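Local coordinates for protein pyridoxal kinase (Lactobacillus plantarum, PDB 3H74) that probably phosphorylates pyridoxal at the expense of ATP to give pyridoxal 5'-phosphate, as a kinase of the ribokinase clan, at residues A[17-31]-A[260-274]. Numbering follows the deposited sequence.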
loop_
_atom_site.group_PDB
_atom_site.type_symbol
_atom_site.label_atom_id
_atom_site.label_comp_id
_atom_site.label_asym_id
_atom_site.label_seq_id
_atom_site.Cartn_x
_atom_site.Cartn_y
_atom_site.Cartn_z
ATOM N N GLY A 17 6.226 -13.961 -2.765
ATOM C CA GLY A 17 6.614 -12.768 -3.536
ATOM C C GLY A 17 5.651 -11.591 -3.510
ATOM O O GLY A 17 5.372 -10.967 -4.541
ATOM N N ILE A 18 5.123 -11.288 -2.337
ATOM C CA ILE A 18 4.263 -10.124 -2.169
ATOM C C ILE A 18 4.783 -9.275 -1.009
ATOM O O ILE A 18 5.860 -9.542 -0.475
ATOM C CB ILE A 18 2.761 -10.519 -1.988
ATOM C CG1 ILE A 18 2.528 -11.312 -0.693
ATOM C CG2 ILE A 18 2.242 -11.309 -3.202
ATOM C CD1 ILE A 18 1.061 -11.361 -0.245
ATOM N N SER A 19 4.031 -8.235 -0.674
ATOM C CA SER A 19 4.244 -7.425 0.534
ATOM C C SER A 19 5.724 -7.088 0.788
ATOM O O SER A 19 6.391 -6.559 -0.099
ATOM C CB SER A 19 3.511 -8.042 1.735
ATOM O OG SER A 19 3.891 -9.385 1.956
ATOM N N LEU A 20 6.256 -7.384 1.974
ATOM C CA LEU A 20 7.601 -6.938 2.306
ATOM C C LEU A 20 8.662 -7.529 1.390
ATOM O O LEU A 20 9.653 -6.874 1.071
ATOM C CB LEU A 20 7.920 -7.255 3.759
ATOM C CG LEU A 20 8.972 -6.411 4.470
ATOM C CD1 LEU A 20 8.712 -4.910 4.330
ATOM C CD2 LEU A 20 8.968 -6.811 5.938
ATOM N N SER A 21 8.453 -8.773 0.946
ATOM C CA SER A 21 9.402 -9.418 0.031
ATOM C C SER A 21 9.527 -8.693 -1.311
ATOM O O SER A 21 10.559 -8.801 -1.979
ATOM C CB SER A 21 9.031 -10.879 -0.212
ATOM O OG SER A 21 8.035 -11.002 -1.199
ATOM N N SER A 22 8.488 -7.974 -1.719
ATOM C CA SER A 22 8.580 -7.187 -2.945
ATOM C C SER A 22 8.903 -5.720 -2.669
ATOM O O SER A 22 9.594 -5.083 -3.461
ATOM C CB SER A 22 7.329 -7.340 -3.807
ATOM O OG SER A 22 6.177 -6.968 -3.088
ATOM N N ALA A 23 8.436 -5.183 -1.539
ATOM C CA ALA A 23 8.757 -3.805 -1.190
ATOM C C ALA A 23 10.252 -3.611 -0.946
ATOM O O ALA A 23 10.811 -2.582 -1.332
ATOM C CB ALA A 23 7.957 -3.357 0.013
ATOM N N LEU A 24 10.902 -4.585 -0.314
ATOM C CA LEU A 24 12.329 -4.471 -0.026
ATOM C C LEU A 24 13.176 -4.276 -1.284
ATOM O O LEU A 24 13.940 -3.308 -1.362
ATOM C CB LEU A 24 12.837 -5.654 0.813
ATOM C CG LEU A 24 13.219 -5.336 2.257
ATOM C CD1 LEU A 24 13.439 -6.624 3.024
ATOM C CD2 LEU A 24 14.462 -4.439 2.327
ATOM N N PRO A 25 13.084 -5.197 -2.260
ATOM C CA PRO A 25 13.838 -4.987 -3.498
ATOM C C PRO A 25 13.499 -3.671 -4.210
ATOM O O PRO A 25 14.405 -2.959 -4.647
ATOM C CB PRO A 25 13.452 -6.207 -4.356
ATOM C CG PRO A 25 13.107 -7.262 -3.344
ATOM C CD PRO A 25 12.390 -6.498 -2.271
ATOM N N VAL A 26 12.217 -3.336 -4.314
ATOM C CA VAL A 26 11.809 -2.143 -5.034
ATOM C C VAL A 26 12.373 -0.871 -4.393
ATOM O O VAL A 26 12.981 -0.035 -5.066
ATOM C CB VAL A 26 10.269 -2.093 -5.154
ATOM C CG1 VAL A 26 9.788 -0.720 -5.623
ATOM C CG2 VAL A 26 9.778 -3.184 -6.104
ATOM N N LEU A 27 12.191 -0.726 -3.086
ATOM C CA LEU A 27 12.612 0.493 -2.416
ATOM C C LEU A 27 14.129 0.569 -2.254
ATOM O O LEU A 27 14.708 1.647 -2.321
ATOM C CB LEU A 27 11.856 0.669 -1.100
ATOM C CG LEU A 27 10.380 1.041 -1.334
ATOM C CD1 LEU A 27 9.545 0.727 -0.102
ATOM C CD2 LEU A 27 10.221 2.499 -1.753
ATOM N N THR A 28 14.777 -0.572 -2.086
ATOM C CA THR A 28 16.239 -0.605 -2.106
ATOM C C THR A 28 16.747 -0.114 -3.466
ATOM O O THR A 28 17.649 0.727 -3.528
ATOM C CB THR A 28 16.762 -2.013 -1.790
ATOM O OG1 THR A 28 16.338 -2.380 -0.476
ATOM C CG2 THR A 28 18.287 -2.069 -1.839
ATOM N N ALA A 29 16.152 -0.599 -4.553
ATOM C CA ALA A 29 16.570 -0.166 -5.886
ATOM C C ALA A 29 16.357 1.328 -6.072
ATOM O O ALA A 29 17.109 1.983 -6.791
ATOM C CB ALA A 29 15.833 -0.953 -6.958
HETATM N N MSE A 30 15.361 1.884 -5.404
HETATM C CA MSE A 30 15.061 3.319 -5.452
HETATM C C MSE A 30 15.896 4.117 -4.450
HETATM O O MSE A 30 15.577 5.242 -4.201
HETATM C CB MSE A 30 13.543 3.551 -5.212
HETATM C CG MSE A 30 12.631 2.872 -6.322
HETATM SE SE MSE A 30 10.655 3.132 -6.185
HETATM C CE MSE A 30 11.362 5.008 -6.028
ATOM N N GLN A 31 16.913 3.511 -3.882
ATOM C CA GLN A 31 17.944 4.228 -3.121
ATOM C C GLN A 31 17.446 4.606 -1.687
ATOM O O GLN A 31 17.896 5.529 -1.106
ATOM C CB GLN A 31 18.469 5.448 -3.913
ATOM C CG GLN A 31 18.707 5.194 -5.433
ATOM C CD GLN A 31 19.158 6.487 -6.139
ATOM O OE1 GLN A 31 20.063 6.909 -5.781
ATOM N NE2 GLN A 31 18.313 7.179 -6.851
ATOM N N GLY A 260 3.716 -13.656 -6.452
ATOM C CA GLY A 260 3.407 -12.283 -6.772
ATOM C C GLY A 260 4.025 -11.788 -8.071
ATOM O O GLY A 260 4.866 -12.451 -8.692
ATOM N N VAL A 261 3.594 -10.590 -8.463
ATOM C CA VAL A 261 3.991 -9.977 -9.733
ATOM C C VAL A 261 5.514 -9.927 -9.919
ATOM O O VAL A 261 6.268 -9.696 -8.963
ATOM C CB VAL A 261 3.317 -8.580 -9.871
ATOM C CG1 VAL A 261 3.858 -7.591 -8.868
ATOM C CG2 VAL A 261 3.423 -8.037 -11.247
ATOM N N ALA A 262 5.954 -10.178 -11.149
ATOM C CA ALA A 262 7.353 -10.074 -11.534
ATOM C C ALA A 262 7.901 -8.671 -11.274
ATOM O O ALA A 262 7.215 -7.664 -11.483
ATOM C CB ALA A 262 7.515 -10.427 -13.007
ATOM N N LEU A 263 9.166 -8.634 -10.863
ATOM C CA LEU A 263 9.825 -7.381 -10.501
ATOM C C LEU A 263 10.981 -6.972 -11.410
ATOM O O LEU A 263 11.456 -5.849 -11.309
ATOM C CB LEU A 263 10.320 -7.437 -9.047
ATOM C CG LEU A 263 9.241 -7.686 -7.993
ATOM C CD1 LEU A 263 9.891 -7.865 -6.635
ATOM C CD2 LEU A 263 8.198 -6.562 -7.964
ATOM N N GLY A 264 11.418 -7.852 -12.312
ATOM C CA GLY A 264 12.617 -7.588 -13.109
ATOM C C GLY A 264 12.535 -6.347 -13.976
ATOM O O GLY A 264 13.417 -5.490 -13.936
ATOM N N ASP A 265 11.482 -6.238 -14.783
ATOM C CA ASP A 265 11.326 -5.074 -15.658
ATOM C C ASP A 265 11.168 -3.805 -14.826
ATOM O O ASP A 265 11.683 -2.748 -15.181
ATOM C CB ASP A 265 10.143 -5.239 -16.622
ATOM C CG ASP A 265 10.440 -6.194 -17.771
ATOM O OD1 ASP A 265 11.596 -6.637 -17.917
ATOM O OD2 ASP A 265 9.495 -6.499 -18.534
ATOM N N LEU A 266 10.481 -3.932 -13.692
ATOM C CA LEU A 266 10.321 -2.818 -12.766
ATOM C C LEU A 266 11.662 -2.333 -12.200
ATOM O O LEU A 266 11.963 -1.134 -12.189
ATOM C CB LEU A 266 9.338 -3.203 -11.657
ATOM C CG LEU A 266 9.104 -2.184 -10.542
ATOM C CD1 LEU A 266 8.670 -0.812 -11.062
ATOM C CD2 LEU A 266 8.099 -2.722 -9.548
ATOM N N LEU A 267 12.486 -3.275 -11.749
ATOM C CA LEU A 267 13.810 -2.911 -11.236
ATOM C C LEU A 267 14.654 -2.218 -12.307
ATOM O O LEU A 267 15.358 -1.246 -12.021
ATOM C CB LEU A 267 14.537 -4.139 -10.676
ATOM C CG LEU A 267 13.902 -4.762 -9.426
ATOM C CD1 LEU A 267 14.661 -6.004 -9.024
ATOM C CD2 LEU A 267 13.849 -3.787 -8.260
ATOM N N GLN A 268 14.559 -2.713 -13.539
ATOM C CA GLN A 268 15.243 -2.106 -14.677
ATOM C C GLN A 268 14.786 -0.665 -14.936
ATOM O O GLN A 268 15.605 0.211 -15.222
ATOM C CB GLN A 268 15.044 -2.974 -15.919
ATOM C CG GLN A 268 15.859 -2.552 -17.120
ATOM C CD GLN A 268 15.529 -3.370 -18.347
ATOM O OE1 GLN A 268 14.358 -3.587 -18.671
ATOM N NE2 GLN A 268 16.562 -3.825 -19.045
ATOM N N ALA A 269 13.483 -0.419 -14.826
ATOM C CA ALA A 269 12.937 0.925 -15.012
ATOM C C ALA A 269 13.366 1.860 -13.893
ATOM O O ALA A 269 13.671 3.028 -14.142
ATOM C CB ALA A 269 11.421 0.892 -15.130
ATOM N N ILE A 270 13.412 1.342 -12.670
ATOM C CA ILE A 270 13.874 2.113 -11.524
ATOM C C ILE A 270 15.335 2.540 -11.709
ATOM O O ILE A 270 15.682 3.710 -11.508
ATOM C CB ILE A 270 13.699 1.308 -10.222
ATOM C CG1 ILE A 270 12.213 1.252 -9.841
ATOM C CG2 ILE A 270 14.546 1.923 -9.108
ATOM C CD1 ILE A 270 11.859 0.161 -8.856
ATOM N N LEU A 271 16.185 1.603 -12.108
ATOM C CA LEU A 271 17.588 1.934 -12.329
ATOM C C LEU A 271 17.765 2.914 -13.496
ATOM O O LEU A 271 18.617 3.808 -13.435
ATOM C CB LEU A 271 18.415 0.661 -12.510
ATOM C CG LEU A 271 19.008 0.107 -11.207
ATOM C CD1 LEU A 271 17.956 -0.396 -10.248
ATOM C CD2 LEU A 271 19.993 -0.993 -11.464
ATOM N N ALA A 272 16.950 2.775 -14.541
ATOM C CA ALA A 272 16.991 3.713 -15.666
ATOM C C ALA A 272 16.600 5.120 -15.223
ATOM O O ALA A 272 17.224 6.099 -15.638
ATOM C CB ALA A 272 16.107 3.239 -16.806
ATOM N N LEU A 273 15.631 5.239 -14.341
ATOM C CA LEU A 273 15.219 6.528 -13.802
ATOM C C LEU A 273 16.339 7.106 -12.952
ATOM O O LEU A 273 16.618 8.250 -13.021
ATOM C CB LEU A 273 13.942 6.400 -12.967
ATOM C CG LEU A 273 13.336 7.714 -12.451
ATOM C CD1 LEU A 273 12.907 8.649 -13.637
ATOM C CD2 LEU A 273 12.200 7.373 -11.530
ATOM N N ASN A 274 16.974 6.290 -12.152
ATOM C CA ASN A 274 18.118 6.683 -11.341
ATOM C C ASN A 274 19.240 7.222 -12.246
ATOM O O ASN A 274 19.846 8.202 -11.935
ATOM C CB ASN A 274 18.666 5.487 -10.556
ATOM C CG ASN A 274 17.733 5.017 -9.432
ATOM O OD1 ASN A 274 16.775 5.601 -9.146
ATOM N ND2 ASN A 274 18.070 3.893 -8.857
HETATM O O HOH W 1 5.451 -9.033 -6.367
HETATM O O HOH W 2 7.383 -10.509 -6.628
HETATM O O HOH W 3 14.921 6.419 -7.330
#
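Asn274 ND2 donates to Ala29 O at 3.0 Å, nearly in line with the carbonyl (C=O...N 161°) and within the plane of its own amide. Its OD1 takes a firm bond from a water, at 2.7 Å, and a weak one from NE2 of Gln31, the C-prime residue of the Schellman motif that ends helix 19-29. With an alanine here, Ala29 O would probably lose its side-chain donor and Gln31 NE2 its acceptor. Next to this polar end, toward the helix N-termini, the contact is apolar. Ile270 lays CG2 3.5 Å from CG of Met30, a selenomethionine, and its CD1 against Val26 CG1; CG2 is put there by standing anti to the backbone N. Ala29 CB rests on Leu267 CD2 at 3.7 Å, while Val26 CG2 meets Leu266 CD2 at 3.9 Å. At the other end Gly260 CA makes a CA-H...O contact with Gly17 O; a CB on Gly260 would run into Gly17 O and Ile18 CG2. Further out, Arg227 bonds Met30 O. Helix 19-29, covering strand 4-13 of the central sheet, packs 20° from parallel to helix 264-274, itself backed by Trp241 of helix 231-251, consistent with a ribokinase-like α/β fold.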